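Local coordinates for serine--tRNA ligase (Pyrococcus horikoshii, PDB 2DQ0), which catalyses the ATP-dependent attachment of serine to tRNA(Ser) and probably also charges tRNA(Sec) with serine, at residues K97-D100 / Y101-R105; G259-N263 / E264-G268; G346-G349 / Y350-K354. One frame throughout, in Å; residues are numbered along the deposited sequence.

Interaction 1 of 3, residues K97-D100 / Y101-R105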
ATOM      1  N   LYS A  97      -0.990  26.798 -23.445  1.00 60.42           N
ATOM      2  CA  LYS A  97      -0.410  25.510 -23.155  1.00 64.59           C
ATOM      3  C   LYS A  97       1.074  25.655 -22.790  1.00 64.89           C
ATOM      4  O   LYS A  97       1.531  25.103 -21.789  1.00 58.04           O
ATOM      5  CB  LYS A  97      -0.602  24.606 -24.382  1.00 76.50           C
ATOM      6  CG  LYS A  97      -0.539  23.101 -24.131  1.00 75.99           C
ATOM      7  CD  LYS A  97      -1.409  22.364 -25.147  1.00 78.40           C
ATOM      8  CE  LYS A  97      -2.880  22.794 -25.022  1.00 82.80           C
ATOM      9  NZ  LYS A  97      -3.794  22.212 -26.062  1.00 78.63           N
ATOM     10  N   LYS A  98       1.822  26.403 -23.599  1.00 68.81           N
ATOM     11  CA  LYS A  98       3.249  26.604 -23.355  1.00 63.61           C
ATOM     12  C   LYS A  98       3.460  27.412 -22.080  1.00 62.94           C
ATOM     13  O   LYS A  98       4.410  27.174 -21.331  1.00 61.46           O
ATOM     14  CB  LYS A  98       3.903  27.324 -24.542  1.00 62.67           C
ATOM     15  CG  LYS A  98       3.768  26.595 -25.881  1.00 68.31           C
ATOM     16  CD  LYS A  98       4.328  27.431 -27.039  1.00 78.59           C
ATOM     17  CE  LYS A  98       3.816  26.964 -28.412  1.00 83.07           C
ATOM     18  NZ  LYS A  98       3.948  28.027 -29.472  1.00 80.43           N
ATOM     19  N   ILE A  99       2.572  28.365 -21.825  1.00 52.98           N
ATOM     20  CA  ILE A  99       2.709  29.174 -20.631  1.00 56.27           C
ATOM     21  C   ILE A  99       2.529  28.328 -19.371  1.00 62.62           C
ATOM     22  O   ILE A  99       3.364  28.375 -18.457  1.00 66.57           O
ATOM     23  CB  ILE A  99       1.679  30.328 -20.618  1.00 57.33           C
ATOM     24  CG1 ILE A  99       2.017  31.336 -21.712  1.00 54.97           C
ATOM     25  CG2 ILE A  99       1.670  31.017 -19.265  1.00 57.48           C
ATOM     26  CD1 ILE A  99       0.883  32.267 -22.028  1.00 62.03           C
ATOM     27  N   ASP A 100       1.441  27.557 -19.323  1.00 61.06           N
ATOM     28  CA  ASP A 100       1.155  26.720 -18.165  1.00 54.35           C
ATOM     29  C   ASP A 100       2.234  25.674 -17.929  1.00 55.12           C
ATOM     30  O   ASP A 100       2.557  25.364 -16.782  1.00 55.39           O
ATOM     31  CB  ASP A 100      -0.204  26.040 -18.302  1.00 54.30           C
ATOM     32  CG  ASP A 100      -1.355  27.003 -18.127  1.00 63.62           C
ATOM     33  OD1 ASP A 100      -1.232  27.933 -17.296  1.00 74.64           O
ATOM     34  OD2 ASP A 100      -2.391  26.823 -18.804  1.00 66.64           O
ATOM     35  N   TYR A 101       2.785  25.127 -19.007  1.00 48.89           N
ATOM     36  CA  TYR A 101       3.855  24.137 -18.898  1.00 50.79           C
ATOM     37  C   TYR A 101       4.947  24.652 -17.965  1.00 47.43           C
ATOM     38  O   TYR A 101       5.433  23.926 -17.105  1.00 46.01           O
ATOM     39  CB  TYR A 101       4.457  23.862 -20.262  1.00 52.08           C
ATOM     40  CG  TYR A 101       5.641  22.939 -20.218  1.00 51.00           C
ATOM     41  CD1 TYR A 101       5.474  21.569 -20.358  1.00 48.45           C
ATOM     42  CD2 TYR A 101       6.939  23.447 -20.073  1.00 53.50           C
ATOM     43  CE1 TYR A 101       6.572  20.708 -20.366  1.00 61.02           C
ATOM     44  CE2 TYR A 101       8.044  22.609 -20.077  1.00 62.28           C
ATOM     45  CZ  TYR A 101       7.853  21.233 -20.226  1.00 71.45           C
ATOM     46  OH  TYR A 101       8.935  20.379 -20.229  1.00 74.48           O
ATOM     47  N   TYR A 102       5.333  25.909 -18.148  1.00 49.69           N
ATOM     48  CA  TYR A 102       6.338  26.525 -17.298  1.00 48.12           C
ATOM     49  C   TYR A 102       5.755  26.828 -15.922  1.00 50.22           C
ATOM     50  O   TYR A 102       6.384  26.570 -14.887  1.00 48.08           O
ATOM     51  CB  TYR A 102       6.843  27.826 -17.917  1.00 51.57           C
ATOM     52  CG  TYR A 102       7.593  27.639 -19.214  1.00 56.89           C
ATOM     53  CD1 TYR A 102       7.106  28.176 -20.408  1.00 55.40           C
ATOM     54  CD2 TYR A 102       8.789  26.924 -19.248  1.00 49.48           C
ATOM     55  CE1 TYR A 102       7.789  28.002 -21.598  1.00 60.00           C
ATOM     56  CE2 TYR A 102       9.483  26.748 -20.428  1.00 52.39           C
ATOM     57  CZ  TYR A 102       8.980  27.284 -21.602  1.00 61.24           C
ATOM     58  OH  TYR A 102       9.655  27.089 -22.783  1.00 64.63           O
ATOM     59  N   LEU A 103       4.547  27.377 -15.899  1.00 46.23           N
ATOM     60  CA  LEU A 103       3.946  27.717 -14.621  1.00 44.06           C
ATOM     61  C   LEU A 103       3.885  26.545 -13.658  1.00 44.22           C
ATOM     62  O   LEU A 103       4.088  26.724 -12.470  1.00 45.39           O
ATOM     63  CB  LEU A 103       2.541  28.298 -14.821  1.00 57.03           C
ATOM     64  CG  LEU A 103       2.450  29.720 -15.393  1.00 61.04           C
ATOM     65  CD1 LEU A 103       0.988  30.133 -15.490  1.00 54.98           C
ATOM     66  CD2 LEU A 103       3.233  30.685 -14.505  1.00 52.16           C
ATOM     67  N   TRP A 104       3.602  25.348 -14.172  1.00 49.02           N
ATOM     68  CA  TRP A 104       3.491  24.150 -13.338  1.00 52.46           C
ATOM     69  C   TRP A 104       4.843  23.631 -12.948  1.00 53.45           C
ATOM     70  O   TRP A 104       4.975  22.820 -12.036  1.00 51.99           O
ATOM     71  CB  TRP A 104       2.767  23.023 -14.076  1.00 48.43           C
ATOM     72  CG  TRP A 104       1.290  23.158 -14.098  1.00 60.57           C
ATOM     73  CD1 TRP A 104       0.557  24.085 -14.787  1.00 58.45           C
ATOM     74  CD2 TRP A 104       0.351  22.347 -13.385  1.00 61.89           C
ATOM     75  NE1 TRP A 104      -0.779  23.900 -14.544  1.00 70.52           N
ATOM     76  CE2 TRP A 104      -0.937  22.839 -13.689  1.00 66.80           C
ATOM     77  CE3 TRP A 104       0.472  21.251 -12.517  1.00 54.22           C
ATOM     78  CZ2 TRP A 104      -2.104  22.267 -13.157  1.00 59.92           C
ATOM     79  CZ3 TRP A 104      -0.681  20.686 -11.988  1.00 50.66           C
ATOM     80  CH2 TRP A 104      -1.955  21.196 -12.311  1.00 60.17           C
ATOM     81  N   ARG A 105       5.853  24.099 -13.660  1.00 51.35           N
ATOM     82  CA  ARG A 105       7.186  23.636 -13.407  1.00 49.65           C
ATOM     83  C   ARG A 105       8.069  24.657 -12.708  1.00 51.68           C
ATOM     84  O   ARG A 105       9.292  24.592 -12.787  1.00 57.14           O
ATOM     85  CB  ARG A 105       7.785  23.128 -14.729  1.00 45.51           C
ATOM     86  CG  ARG A 105       7.631  21.601 -14.889  1.00 53.74           C
ATOM     87  CD  ARG A 105       7.546  21.120 -16.333  1.00 42.25           C
ATOM     88  NE  ARG A 105       6.207  21.378 -16.826  1.00 60.93           N
ATOM     89  CZ  ARG A 105       5.425  20.463 -17.373  1.00 54.64           C
ATOM     90  NH1 ARG A 105       5.860  19.224 -17.501  1.00 49.74           N
ATOM     91  NH2 ARG A 105       4.204  20.795 -17.778  1.00 63.22           N
TER
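Lys97, Ile99 and Asp100 each accept an i+4 amide bond, from Tyr101, Leu103 and Trp104 respectively, the last the shortest at 2.8 Å from Trp104 N to Asp100 O. That same Asp100 oxygen sits in the plane of the indole, at the edge of the ring, 3.1 Å from Trp104 CD1. With chi1 -79° the indole stands beside its own backbone N, which brings its CD1 edge to Asp100 O. On another side of the helix, the side chains of Ile99 and Leu103 lie side by side and point the same way, CG2 of the first 3.9 Å from CD1 of the second, while Leu103 CD1 also lies 3.6 Å from Asp100 OD1. These turns belong to helix 72-103, which with helix 28-65 forms the antiparallel coiled-coil arm of seryl-tRNA synthetases; Ile99 meets Leu36 of the partner helix, and the Tyr102 ring packs edge-to-face with Trp29. Tyr102 CD1 approaches Lys98 O to 3.0 Å obliquely to the ring, whereas the amine of Lys98 pairs with Glu94. Arg105 folds back on the chain: its NE donates to Tyr101 O (2.7 Å, 162°), with the oxygen near the guanidinium plane, and the same nitrogen is placed over the centre of the Tyr101 ring.

Interaction 2 of 3, residues G259-N263 / E264-G268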
ATOM      1  N   GLY A 259      -5.924  16.125  -2.642  1.00 45.92           N
ATOM      2  CA  GLY A 259      -6.809  15.886  -3.760  1.00 43.49           C
ATOM      3  C   GLY A 259      -8.254  15.749  -3.301  1.00 46.22           C
ATOM      4  O   GLY A 259      -9.178  15.929  -4.092  1.00 50.04           O
ATOM      5  N   MET A 260      -8.452  15.441  -2.024  1.00 39.79           N
ATOM      6  CA  MET A 260      -9.794  15.266  -1.461  1.00 48.66           C
ATOM      7  C   MET A 260     -10.816  16.347  -1.841  1.00 54.27           C
ATOM      8  O   MET A 260     -11.988  16.054  -2.045  1.00 55.57           O
ATOM      9  CB  MET A 260      -9.708  15.163   0.070  1.00 49.19           C
ATOM     10  CG  MET A 260     -11.051  15.032   0.782  1.00 44.29           C
ATOM     11  SD  MET A 260     -10.880  14.945   2.594  1.00 57.36           S
ATOM     12  CE  MET A 260     -11.667  13.425   2.915  1.00 52.23           C
ATOM     13  N   HIS A 261     -10.374  17.597  -1.924  1.00 54.57           N
ATOM     14  CA  HIS A 261     -11.270  18.690  -2.272  1.00 52.38           C
ATOM     15  C   HIS A 261     -10.905  19.358  -3.594  1.00 52.69           C
ATOM     16  O   HIS A 261     -11.193  20.532  -3.803  1.00 54.73           O
ATOM     17  CB  HIS A 261     -11.288  19.732  -1.151  1.00 46.62           C
ATOM     18  CG  HIS A 261     -11.936  19.252   0.108  1.00 43.98           C
ATOM     19  ND1 HIS A 261     -13.282  18.958   0.186  1.00 51.39           N
ATOM     20  CD2 HIS A 261     -11.426  19.018   1.342  1.00 47.55           C
ATOM     21  CE1 HIS A 261     -13.573  18.562   1.415  1.00 52.12           C
ATOM     22  NE2 HIS A 261     -12.465  18.590   2.135  1.00 52.24           N
ATOM     23  N   ALA A 262     -10.257  18.609  -4.479  1.00 55.90           N
ATOM     24  CA  ALA A 262      -9.882  19.131  -5.789  1.00 53.30           C
ATOM     25  C   ALA A 262     -11.164  19.561  -6.500  1.00 53.74           C
ATOM     26  O   ALA A 262     -12.177  18.873  -6.413  1.00 57.05           O
ATOM     27  CB  ALA A 262      -9.171  18.047  -6.616  1.00 44.94           C
ATOM     28  N   ASN A 263     -11.105  20.698  -7.190  1.00 57.36           N
ATOM     29  CA  ASN A 263     -12.231  21.254  -7.940  1.00 56.53           C
ATOM     30  C   ASN A 263     -13.441  21.596  -7.068  1.00 55.83           C
ATOM     31  O   ASN A 263     -14.562  21.214  -7.370  1.00 56.01           O
ATOM     32  CB  ASN A 263     -12.650  20.290  -9.060  1.00 52.43           C
ATOM     33  CG  ASN A 263     -11.599  20.157 -10.144  1.00 69.44           C
ATOM     34  OD1 ASN A 263     -11.379  19.067 -10.680  1.00 81.59           O
ATOM     35  ND2 ASN A 263     -10.947  21.264 -10.486  1.00 71.23           N
ATOM     36  N   GLU A 264     -13.211  22.295  -5.970  1.00 54.66           N
ATOM     37  CA  GLU A 264     -14.310  22.688  -5.106  1.00 52.46           C
ATOM     38  C   GLU A 264     -14.149  24.146  -4.765  1.00 55.58           C
ATOM     39  O   GLU A 264     -13.047  24.702  -4.818  1.00 54.93           O
ATOM     40  CB  GLU A 264     -14.326  21.907  -3.780  1.00 52.77           C
ATOM     41  CG  GLU A 264     -14.534  20.401  -3.891  1.00 56.94           C
ATOM     42  CD  GLU A 264     -14.733  19.738  -2.533  1.00 58.38           C
ATOM     43  OE1 GLU A 264     -14.601  18.502  -2.442  1.00 52.74           O
ATOM     44  OE2 GLU A 264     -15.033  20.450  -1.551  1.00 78.22           O
ATOM     45  N   ILE A 265     -15.270  24.771  -4.450  1.00 54.49           N
ATOM     46  CA  ILE A 265     -15.250  26.141  -3.999  1.00 59.31           C
ATOM     47  C   ILE A 265     -15.770  25.893  -2.609  1.00 58.73           C
ATOM     48  O   ILE A 265     -16.932  25.550  -2.431  1.00 56.86           O
ATOM     49  CB  ILE A 265     -16.218  27.033  -4.771  1.00 62.96           C
ATOM     50  CG1 ILE A 265     -15.707  27.211  -6.203  1.00 61.45           C
ATOM     51  CG2 ILE A 265     -16.359  28.381  -4.047  1.00 59.79           C
ATOM     52  CD1 ILE A 265     -16.659  27.937  -7.115  1.00 60.31           C
ATOM     53  N   LEU A 266     -14.888  25.993  -1.629  1.00 59.78           N
ATOM     54  CA  LEU A 266     -15.285  25.744  -0.262  1.00 62.69           C
ATOM     55  C   LEU A 266     -16.094  26.909   0.273  1.00 66.90           C
ATOM     56  O   LEU A 266     -16.053  28.011  -0.274  1.00 65.17           O
ATOM     57  CB  LEU A 266     -14.045  25.521   0.606  1.00 56.15           C
ATOM     58  CG  LEU A 266     -13.213  24.276   0.285  1.00 59.86           C
ATOM     59  CD1 LEU A 266     -11.936  24.321   1.106  1.00 53.65           C
ATOM     60  CD2 LEU A 266     -14.011  22.989   0.590  1.00 49.32           C
ATOM     61  N   ASP A 267     -16.850  26.645   1.331  1.00 72.53           N
ATOM     62  CA  ASP A 267     -17.639  27.672   1.985  1.00 70.51           C
ATOM     63  C   ASP A 267     -16.717  28.170   3.104  1.00 67.80           C
ATOM     64  O   ASP A 267     -16.339  27.405   3.992  1.00 60.85           O
ATOM     65  CB  ASP A 267     -18.918  27.060   2.563  1.00 78.95           C
ATOM     66  CG  ASP A 267     -19.881  28.108   3.104  1.00 88.45           C
ATOM     67  OD1 ASP A 267     -19.490  28.872   4.021  1.00 89.43           O
ATOM     68  OD2 ASP A 267     -21.033  28.160   2.610  1.00 91.57           O
ATOM     69  N   GLY A 268     -16.342  29.443   3.041  1.00 67.63           N
ATOM     70  CA  GLY A 268     -15.446  30.015   4.034  1.00 67.68           C
ATOM     71  C   GLY A 268     -15.834  29.839   5.496  1.00 72.93           C
ATOM     72  O   GLY A 268     -14.979  29.917   6.397  1.00 65.97           O
TER
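His261 and Glu264 are joined by a His-carboxylate hydrogen bond across the bend that leads from helix 254-259 into strand 264-267, an element of the class II catalytic core that runs parallel to strand 387-390. The bend begins as a type I beta turn from Gly259 to Ala262, closed by Ala262 N to Gly259 O at 2.9 Å, and Asn263, in the left-handed helical region, then redirects the chain.

Among the polar contacts, His261 ND1 gives the better bond to Glu264 OE1 (3.0 Å, 151°) and a weak one to OE2 at 2.9 Å. Glu264 has CG beside its backbone N (chi1 -63°) and an extended chain beyond, which carries the carboxylate back to the imidazole. The two planes stand 89° apart, and ND1 meets OE1 from above the carboxylate plane. NE2, at the far side of the ring, bonds Tyr275 OH; with both ring nitrogens engaged, the imidazole's rotation is fixed. Glu264 OE1 is shared with the second subunit, whose Arg176 forms a salt bridge to it; Lys179 of that subunit hydrogen-bonds Met260 O and Ala262 O, so the bend takes part in the dimer interface.

The apolar contacts sandwich the imidazole. Met260 CG lies 4.0 Å above one face, offset toward the rim; over the opposite face, Leu266 CD2 is likewise offset, 4.1 Å from His261 ND1.

Interaction 3 of 3, residues G346-G349 / Y350-K354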
ATOM      1  N   GLY A 346      17.881  26.674  -0.680  1.00 68.70           N
ATOM      2  CA  GLY A 346      18.423  25.592  -1.490  1.00 63.47           C
ATOM      3  C   GLY A 346      18.009  24.178  -1.106  1.00 63.02           C
ATOM      4  O   GLY A 346      18.085  23.260  -1.921  1.00 61.65           O
ATOM      5  N   ASP A 347      17.558  23.984   0.125  1.00 59.88           N
ATOM      6  CA  ASP A 347      17.162  22.654   0.561  1.00 58.60           C
ATOM      7  C   ASP A 347      15.662  22.627   0.777  1.00 60.91           C
ATOM      8  O   ASP A 347      15.134  21.691   1.372  1.00 64.39           O
ATOM      9  CB  ASP A 347      17.890  22.328   1.871  1.00 62.49           C
ATOM     10  CG  ASP A 347      17.786  20.869   2.261  1.00 64.58           C
ATOM     11  OD1 ASP A 347      17.933  20.002   1.367  1.00 65.95           O
ATOM     12  OD2 ASP A 347      17.579  20.595   3.466  1.00 61.56           O
ATOM     13  N   LEU A 348      14.971  23.644   0.266  1.00 59.37           N
ATOM     14  CA  LEU A 348      13.540  23.746   0.490  1.00 56.57           C
ATOM     15  C   LEU A 348      12.562  22.899  -0.318  1.00 60.17           C
ATOM     16  O   LEU A 348      11.576  22.394   0.243  1.00 66.36           O
ATOM     17  CB  LEU A 348      13.109  25.214   0.429  1.00 53.32           C
ATOM     18  CG  LEU A 348      11.644  25.470   0.835  1.00 59.41           C
ATOM     19  CD1 LEU A 348      11.348  24.784   2.173  1.00 30.03           C
ATOM     20  CD2 LEU A 348      11.365  26.988   0.905  1.00 52.61           C
ATOM     21  N   GLY A 349      12.785  22.722  -1.612  1.00 51.26           N
ATOM     22  CA  GLY A 349      11.813  21.924  -2.344  1.00 46.22           C
ATOM     23  C   GLY A 349      10.735  22.796  -2.968  1.00 54.09           C
ATOM     24  O   GLY A 349      10.402  23.861  -2.448  1.00 57.24           O
ATOM     25  N   TYR A 350      10.184  22.328  -4.083  1.00 50.31           N
ATOM     26  CA  TYR A 350       9.186  23.056  -4.852  1.00 50.16           C
ATOM     27  C   TYR A 350       7.853  23.464  -4.236  1.00 51.62           C
ATOM     28  O   TYR A 350       7.364  24.560  -4.480  1.00 54.22           O
ATOM     29  CB  TYR A 350       8.892  22.280  -6.139  1.00 48.51           C
ATOM     30  CG  TYR A 350       9.876  22.539  -7.250  1.00 54.70           C
ATOM     31  CD1 TYR A 350      11.249  22.531  -6.995  1.00 48.35           C
ATOM     32  CD2 TYR A 350       9.438  22.826  -8.552  1.00 45.30           C
ATOM     33  CE1 TYR A 350      12.166  22.810  -7.994  1.00 57.74           C
ATOM     34  CE2 TYR A 350      10.348  23.102  -9.569  1.00 55.04           C
ATOM     35  CZ  TYR A 350      11.723  23.095  -9.278  1.00 67.20           C
ATOM     36  OH  TYR A 350      12.665  23.381 -10.250  1.00 69.39           O
ATOM     37  N   VAL A 351       7.258  22.597  -3.437  1.00 55.55           N
ATOM     38  CA  VAL A 351       5.947  22.899  -2.904  1.00 50.96           C
ATOM     39  C   VAL A 351       5.851  23.940  -1.803  1.00 55.23           C
ATOM     40  O   VAL A 351       4.935  24.764  -1.804  1.00 57.61           O
ATOM     41  CB  VAL A 351       5.264  21.611  -2.413  1.00 46.54           C
ATOM     42  CG1 VAL A 351       3.796  21.888  -2.141  1.00 36.26           C
ATOM     43  CG2 VAL A 351       5.436  20.509  -3.452  1.00 37.46           C
ATOM     44  N   ALA A 352       6.795  23.930  -0.873  1.00 50.79           N
ATOM     45  CA  ALA A 352       6.706  24.854   0.243  1.00 50.89           C
ATOM     46  C   ALA A 352       7.214  26.266   0.037  1.00 51.00           C
ATOM     47  O   ALA A 352       8.093  26.526  -0.781  1.00 51.08           O
ATOM     48  CB  ALA A 352       7.387  24.243   1.458  1.00 46.99           C
ATOM     49  N   ALA A 353       6.625  27.179   0.794  1.00 50.21           N
ATOM     50  CA  ALA A 353       7.041  28.575   0.793  1.00 54.81           C
ATOM     51  C   ALA A 353       8.031  28.694   1.956  1.00 51.71           C
ATOM     52  O   ALA A 353       8.984  29.459   1.900  1.00 60.68           O
ATOM     53  CB  ALA A 353       5.847  29.489   1.034  1.00 58.75           C
ATOM     54  N   LYS A 354       7.779  27.930   3.014  1.00 51.63           N
ATOM     55  CA  LYS A 354       8.624  27.898   4.206  1.00 53.86           C
ATOM     56  C   LYS A 354       8.448  26.524   4.849  1.00 56.35           C
ATOM     57  O   LYS A 354       7.346  25.952   4.832  1.00 56.94           O
ATOM     58  CB  LYS A 354       8.223  28.993   5.196  1.00 42.99           C
ATOM     59  CG  LYS A 354       9.064  29.010   6.452  1.00 49.53           C
ATOM     60  CD  LYS A 354       8.676  30.136   7.386  1.00 56.25           C
ATOM     61  CE  LYS A 354       9.635  30.267   8.549  1.00 60.58           C
ATOM     62  NZ  LYS A 354       9.267  31.449   9.387  1.00 69.39           N
TER
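The hydroxyl of Tyr350, which follows Gly349 in the bend, is gripped by two groups of the N-terminal region, Glu23 OE1 and Lys26 NZ. Arg21 reaches the same loop through its guanidinium: NH2 bonds Gly349 O, and NH1 makes a weak bond to Ala352 O. These two carbonyl oxygens lie 3.9 Å apart, and the arginine links them from outside.

Across the bend the contact between side chains is apolar. Leu348 carries CG anti to its backbone N (chi1 -172°), which turns the isobutyl group inward over the chain that returns past it. One methyl, CD1, meets Ala352 CB at 4.1 Å. The other, CD2, lies against peptide oxygens, 3.6 Å from Ala353 O and 3.7 Å from Ala352 O. The bend belongs to the connection between antiparallel strands 338-342 and 354-362 of the class II catalytic sheet. Here an alanine in place of Leu348 would probably open a gap against Ala352 CB and strip the cover that CD2 gives the carbonyl oxygens of Ala352 and Ala353.

Gly349 turns the chain with phi 93° and psi 151°, angles at which a CB would run into the carbonyl oxygen of Leu348. Beyond it, the side chain of Val351 comes within about 5 Å of that of Glu254, predicted to bind serine, and about 9 Å from the bound seryl-adenylate analogue.

Overall arrangement
Interaction 1 lies in a helix of the tRNA-binding arm, and interactions 2 and 3 are bends in the catalytic core. Interaction 2 is the most buried and the most polar in its side chains, and alone of the three it meets the second subunit. Interactions 1 and 3 are partly buried: helical amide bonds carry the former, whereas the latter rests on a leucine packed over its own loop and on polar groups from the N-terminal region. These two also touch, Arg105 O lying 3.7 Å from Tyr350 CE2, and Lys26 bonds both Arg105 O and Tyr350 OH, which joins arm and core. Interaction 2 stays apart, its nearest atoms about 9 Å from interaction 1 and about 11 Å from interaction 3.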